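Local coordinates for protein xylosidase (Xanthomonas axonopodis pv. citri, PDB 6XN2) that probably hydrolyses beta-1,4-linked xylo-oligosaccharides as a family 43 glycoside hydrolase and is captured here with xylose units in its active-site pocket, at residues A[131-135]-A[168-173]; A[214-220]-A[232-236]. All coordinates share one frame; numbering follows the deposited sequence.

Contact 1: A[131-135]-A[168-173]. With XYP (beta-D-xylopyranose), chain E.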
loop_
_atom_site.group_PDB
_atom_site.type_symbol
_atom_site.label_atom_id
_atom_site.label_comp_id
_atom_site.label_asym_id
_atom_site.label_seq_id
_atom_site.Cartn_x
_atom_site.Cartn_y
_atom_site.Cartn_z
ATOM N N LEU A 131 10.654 9.499 1.457
ATOM C CA LEU A 131 10.094 8.289 2.012
ATOM C C LEU A 131 8.902 8.639 2.868
ATOM O O LEU A 131 9.046 9.264 3.840
ATOM C CB LEU A 131 11.130 7.510 2.812
ATOM C CG LEU A 131 10.742 6.154 3.392
ATOM C CD1 LEU A 131 10.317 5.212 2.316
ATOM C CD2 LEU A 131 11.873 5.531 4.146
ATOM N N TYR A 132 7.718 8.264 2.433
ATOM C CA TYR A 132 6.488 8.526 3.174
ATOM C C TYR A 132 6.136 7.319 4.026
ATOM O O TYR A 132 6.153 6.197 3.534
ATOM C CB TYR A 132 5.336 8.850 2.218
ATOM C CG TYR A 132 5.611 10.056 1.375
ATOM C CD1 TYR A 132 6.384 9.959 0.224
ATOM C CD2 TYR A 132 5.115 11.304 1.739
ATOM C CE1 TYR A 132 6.654 11.074 -0.546
ATOM C CE2 TYR A 132 5.379 12.425 0.977
ATOM C CZ TYR A 132 6.146 12.305 -0.162
ATOM O OH TYR A 132 6.408 13.415 -0.923
ATOM N N PHE A 133 5.817 7.541 5.297
ATOM C CA PHE A 133 5.554 6.422 6.199
ATOM C C PHE A 133 4.524 6.757 7.270
ATOM O O PHE A 133 4.489 7.879 7.780
ATOM C CB PHE A 133 6.860 5.967 6.866
ATOM C CG PHE A 133 7.476 7.008 7.762
ATOM C CD1 PHE A 133 8.251 8.024 7.230
ATOM C CD2 PHE A 133 7.282 6.967 9.134
ATOM C CE1 PHE A 133 8.816 8.988 8.045
ATOM C CE2 PHE A 133 7.843 7.940 9.956
ATOM C CZ PHE A 133 8.614 8.938 9.412
ATOM N N PRO A 134 3.677 5.776 7.617
ATOM C CA PRO A 134 2.761 5.930 8.742
ATOM C C PRO A 134 3.414 5.444 10.036
ATOM O O PRO A 134 4.074 4.395 10.065
ATOM C CB PRO A 134 1.583 5.044 8.345
ATOM C CG PRO A 134 2.239 3.906 7.587
ATOM C CD PRO A 134 3.500 4.476 6.942
ATOM N N ALA A 135 3.252 6.215 11.100
ATOM C CA ALA A 135 3.719 5.776 12.405
ATOM C C ALA A 135 2.778 6.305 13.465
ATOM O O ALA A 135 1.971 7.197 13.204
ATOM C CB ALA A 135 5.153 6.239 12.658
ATOM N N SER A 168 -4.326 8.438 10.004
ATOM C CA SER A 168 -4.488 7.065 9.553
ATOM C C SER A 168 -3.163 6.571 8.936
ATOM O O SER A 168 -2.080 7.068 9.281
ATOM C CB SER A 168 -5.654 6.958 8.554
ATOM O OG SER A 168 -6.061 5.610 8.367
ATOM N N ILE A 169 -3.232 5.585 8.066
ATOM C CA ILE A 169 -2.040 4.933 7.556
ATOM C C ILE A 169 -1.930 4.716 6.063
ATOM O O ILE A 169 -2.626 5.323 5.316
ATOM C CB ILE A 169 -1.987 3.516 8.167
ATOM C CG1 ILE A 169 -3.273 2.774 7.898
ATOM C CG2 ILE A 169 -1.865 3.535 9.648
ATOM C CD1 ILE A 169 -3.245 1.327 8.308
ATOM N N ASP A 170 -0.938 3.913 5.669
ATOM C CA ASP A 170 -0.817 3.400 4.304
ATOM C C ASP A 170 -0.716 4.454 3.198
ATOM O O ASP A 170 -1.525 4.457 2.262
ATOM C CB ASP A 170 -1.997 2.467 4.019
ATOM C CG ASP A 170 -1.921 1.191 4.824
ATOM O OD1 ASP A 170 -0.963 1.065 5.629
ATOM O OD2 ASP A 170 -2.799 0.313 4.654
ATOM N N PRO A 171 0.282 5.303 3.256
ATOM C CA PRO A 171 0.376 6.283 2.187
ATOM C C PRO A 171 0.785 5.707 0.862
ATOM O O PRO A 171 1.490 4.751 0.810
ATOM C CB PRO A 171 1.509 7.171 2.649
ATOM C CG PRO A 171 2.351 6.290 3.457
ATOM C CD PRO A 171 1.411 5.385 4.164
ATOM N N ALA A 172 0.263 6.285 -0.193
ATOM C CA ALA A 172 0.716 5.964 -1.544
ATOM C C ALA A 172 0.852 7.264 -2.317
ATOM O O ALA A 172 -0.097 8.047 -2.387
ATOM C CB ALA A 172 -0.254 5.019 -2.244
ATOM N N VAL A 173 2.027 7.505 -2.886
ATOM C CA VAL A 173 2.245 8.753 -3.611
ATOM C C VAL A 173 2.346 8.506 -5.111
ATOM O O VAL A 173 3.272 7.841 -5.587
ATOM C CB VAL A 173 3.502 9.480 -3.134
ATOM C CG1 VAL A 173 3.746 10.708 -3.988
ATOM C CG2 VAL A 173 3.348 9.865 -1.677
HETATM O O1 XYP E . -3.063 -3.422 8.808
HETATM C C1 XYP E . -1.838 -3.620 8.142
HETATM C C2 XYP E . -1.382 -2.289 7.581
HETATM C C3 XYP E . 0.069 -2.284 7.216
HETATM C C4 XYP E . 0.898 -2.858 8.345
HETATM C C5 XYP E . 0.385 -4.225 8.691
HETATM O O2 XYP E . -2.098 -1.912 6.413
HETATM O O3 XYP E . 0.324 -0.923 7.036
HETATM O O4 XYP E . 2.223 -2.994 7.940
HETATM O O5 XYP E . -0.954 -4.157 9.091
#
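Val173 sets its CG2 methyl squarely over the Tyr132 ring, 3.6 Å from the ring centroid and only 14° off the normal, which is the geometry of a CH-pi contact. The valine torsion (CG1 anti to the backbone N, chi1 175°) leaves CG2 as the branch that reaches the ring. Nearer the pocket two proline rings meet at about a right angle, with Pro134 CD 3.6 Å from Pro171 CD. Pro171 CG also lies 3.8 Å from the carbonyl oxygen Tyr132 O. At the loop end, Pro134 CB lies 3.9 Å from Ile169 CB.

No hydrogen bond joins the two segments, so their mutual fit is apolar. Beyond it Asp170 turns its carboxylate to the sugar, accepting hydrogen bonds from O3 of beta-D-xylopyranose at OD1 (2.8 Å) and from O2 at OD2 (2.9 Å), one hydroxyl to each oxygen. Asp50, Glu257 and the Ala119 amide also hydrogen-bond this xylose. The backbone N of Asp170 is buried without a polar partner, under Pro134 CG at 3.7 Å.

Strand 128-136 belongs to a four-stranded antiparallel sheet between strands 121-125 and 142-149, whereas 172-175 is an edge strand of another sheet beside 181-185. The contact thus packs two blades of the family 43 beta-propeller together, with the pocket at one end.

Contact 2: A[214-220]-A[232-236]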
loop_
_atom_site.group_PDB
_atom_site.type_symbol
_atom_site.label_atom_id
_atom_site.label_comp_id
_atom_site.label_asym_id
_atom_site.label_seq_id
_atom_site.Cartn_x
_atom_site.Cartn_y
_atom_site.Cartn_z
ATOM N N ALA A 214 -19.617 3.417 2.523
ATOM C CA ALA A 214 -18.390 3.053 3.166
ATOM C C ALA A 214 -17.386 4.179 3.047
ATOM O O ALA A 214 -17.383 4.929 2.119
ATOM C CB ALA A 214 -17.815 1.808 2.552
ATOM N N LEU A 215 -16.480 4.229 3.980
ATOM C CA LEU A 215 -15.419 5.219 3.913
ATOM C C LEU A 215 -14.484 4.872 2.765
ATOM O O LEU A 215 -14.289 3.694 2.449
ATOM C CB LEU A 215 -14.649 5.276 5.234
ATOM C CG LEU A 215 -15.470 5.682 6.455
ATOM C CD1 LEU A 215 -14.656 5.520 7.706
ATOM C CD2 LEU A 215 -15.948 7.114 6.309
ATOM N N GLY A 216 -13.927 5.906 2.137
ATOM C CA GLY A 216 -12.944 5.736 1.088
ATOM C C GLY A 216 -11.596 6.255 1.540
ATOM O O GLY A 216 -11.486 6.888 2.592
ATOM N N PRO A 217 -10.551 5.993 0.746
ATOM C CA PRO A 217 -9.239 6.553 1.083
ATOM C C PRO A 217 -9.252 8.074 0.943
ATOM O O PRO A 217 -10.197 8.630 0.387
ATOM C CB PRO A 217 -8.303 5.900 0.061
ATOM C CG PRO A 217 -9.193 5.606 -1.121
ATOM C CD PRO A 217 -10.544 5.264 -0.537
ATOM N N ARG A 218 -8.209 8.727 1.384
ATOM C CA ARG A 218 -8.097 10.146 1.239
ATOM C C ARG A 218 -7.111 10.481 0.125
ATOM O O ARG A 218 -6.244 9.705 -0.151
ATOM C CB ARG A 218 -7.614 10.725 2.525
ATOM C CG ARG A 218 -8.422 10.305 3.715
ATOM C CD ARG A 218 -9.866 10.714 3.586
ATOM N NE ARG A 218 -10.033 12.149 3.550
ATOM C CZ ARG A 218 -11.187 12.759 3.683
ATOM N NH1 ARG A 218 -12.266 12.061 3.852
ATOM N NH2 ARG A 218 -11.263 14.053 3.651
ATOM N N VAL A 219 -7.271 11.620 -0.513
ATOM C CA VAL A 219 -6.359 12.025 -1.545
ATOM C C VAL A 219 -6.051 13.504 -1.414
ATOM O O VAL A 219 -6.896 14.263 -1.119
ATOM C CB VAL A 219 -6.875 11.711 -2.942
ATOM C CG1 VAL A 219 -8.175 12.398 -3.219
ATOM C CG2 VAL A 219 -5.856 12.026 -4.013
ATOM N N ALA A 220 -4.803 13.872 -1.584
ATOM C CA ALA A 220 -4.412 15.252 -1.537
ATOM C C ALA A 220 -3.214 15.492 -2.412
ATOM O O ALA A 220 -2.255 14.809 -2.331
ATOM C CB ALA A 220 -4.100 15.659 -0.140
ATOM N N PRO A 232 -6.079 20.451 1.714
ATOM C CA PRO A 232 -6.670 19.446 2.609
ATOM C C PRO A 232 -7.087 18.208 1.813
ATOM O O PRO A 232 -7.487 18.339 0.652
ATOM C CB PRO A 232 -7.892 20.161 3.204
ATOM C CG PRO A 232 -7.654 21.615 2.972
ATOM C CD PRO A 232 -6.838 21.712 1.718
ATOM N N SER A 233 -6.987 17.035 2.389
ATOM C CA SER A 233 -7.331 15.846 1.666
ATOM C C SER A 233 -8.817 15.742 1.435
ATOM O O SER A 233 -9.589 16.247 2.178
ATOM C CB SER A 233 -6.834 14.604 2.390
ATOM O OG SER A 233 -7.776 14.139 3.283
ATOM N N ARG A 234 -9.191 15.040 0.399
ATOM C CA ARG A 234 -10.578 14.832 0.085
ATOM C C ARG A 234 -10.875 13.366 0.130
ATOM O O ARG A 234 -10.002 12.567 0.020
ATOM C CB ARG A 234 -10.882 15.339 -1.297
ATOM C CG ARG A 234 -10.308 16.672 -1.660
ATOM C CD ARG A 234 -10.792 17.098 -3.018
ATOM N NE ARG A 234 -9.956 18.115 -3.630
ATOM C CZ ARG A 234 -9.956 18.417 -4.917
ATOM N NH1 ARG A 234 -10.744 17.792 -5.753
ATOM N NH2 ARG A 234 -9.162 19.352 -5.373
ATOM N N GLU A 235 -12.129 13.014 0.270
ATOM C CA GLU A 235 -12.446 11.610 0.268
ATOM C C GLU A 235 -12.486 11.123 -1.142
ATOM O O GLU A 235 -12.929 11.816 -1.998
ATOM C CB GLU A 235 -13.785 11.319 0.914
ATOM C CG GLU A 235 -14.012 9.834 1.130
ATOM C CD GLU A 235 -15.212 9.508 1.939
ATOM O OE1 GLU A 235 -16.190 10.239 1.845
ATOM O OE2 GLU A 235 -15.184 8.525 2.648
ATOM N N VAL A 236 -11.946 9.940 -1.368
ATOM C CA VAL A 236 -12.016 9.280 -2.665
ATOM C C VAL A 236 -13.232 8.367 -2.676
ATOM O O VAL A 236 -13.354 7.488 -1.823
ATOM C CB VAL A 236 -10.767 8.435 -2.960
ATOM C CG1 VAL A 236 -10.915 7.751 -4.309
ATOM C CG2 VAL A 236 -9.502 9.291 -2.908
HETATM O O HOH W 1 -17.940 7.796 2.113
HETATM O O HOH W 2 -12.764 8.984 4.174
#
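Segments 214-220 and 232-236 form a short antiparallel ladder in which Arg218 and Glu235 are a non-hydrogen-bonded pair and Val219 and Arg234 a hydrogen-bonded one, closed by Val219 N to Arg234 O and Arg234 N to Val219 O, both 2.9 Å. Val236 N extends it to Pro217 O at 2.8 Å. Arg218, bent at chi2 and chi3 (-60° and -64°), folds its guanidinium flat over the opposite backbone, with Glu235 N 3.5 Å above its centre. Side-on, its NE meets Ser233 OG at 3.0 Å, 2° out of the guanidinium plane, while NH2 reaches Ser233 O at 3.1 Å from above the carbonyl plane. Asn199 also bonds Ser233 OG. Glu235, its chain extended, runs alongside 214-220, so that OE2 receives Gly216 N at 2.9 Å on its anti side, tilted out of the carboxylate plane. On the face with Val219, Val236 CG2 presses tightly on Val219 CG1 at 3.4 Å.

Arg218 NH1 and Glu235 OE2 stand 4.7 Å apart, but one water accepts from NH1 and donates to OE2 and Gly216 O. The bridged charges probably stabilise each other, while direct bonds to neutral groups fix the arginine's orientation.

In the fold
From the N terminus the chain first lays down strand 128-136, then passes through strands 142-149 and 157-158 before 168-173 returns to it, so contact 1 closes a loop with 32 intervening residues. Segment 168-173 runs into strand 172-175, strand 181-185 follows, and the chain reaches 214-220, which 232-236 rejoins after 11 residues as contact 2. The loops are in series, neither nesting nor crossing. Contact 1 joins separate sheets; contact 2 pairs neighbouring strands within one. Both reach that same sheet, whose order 172-175, 181-185, 218-221, 234-239 puts strand 181-185 between them. Their centres are 14 Å apart, and their nearest atoms, about 7 Å apart, do not touch.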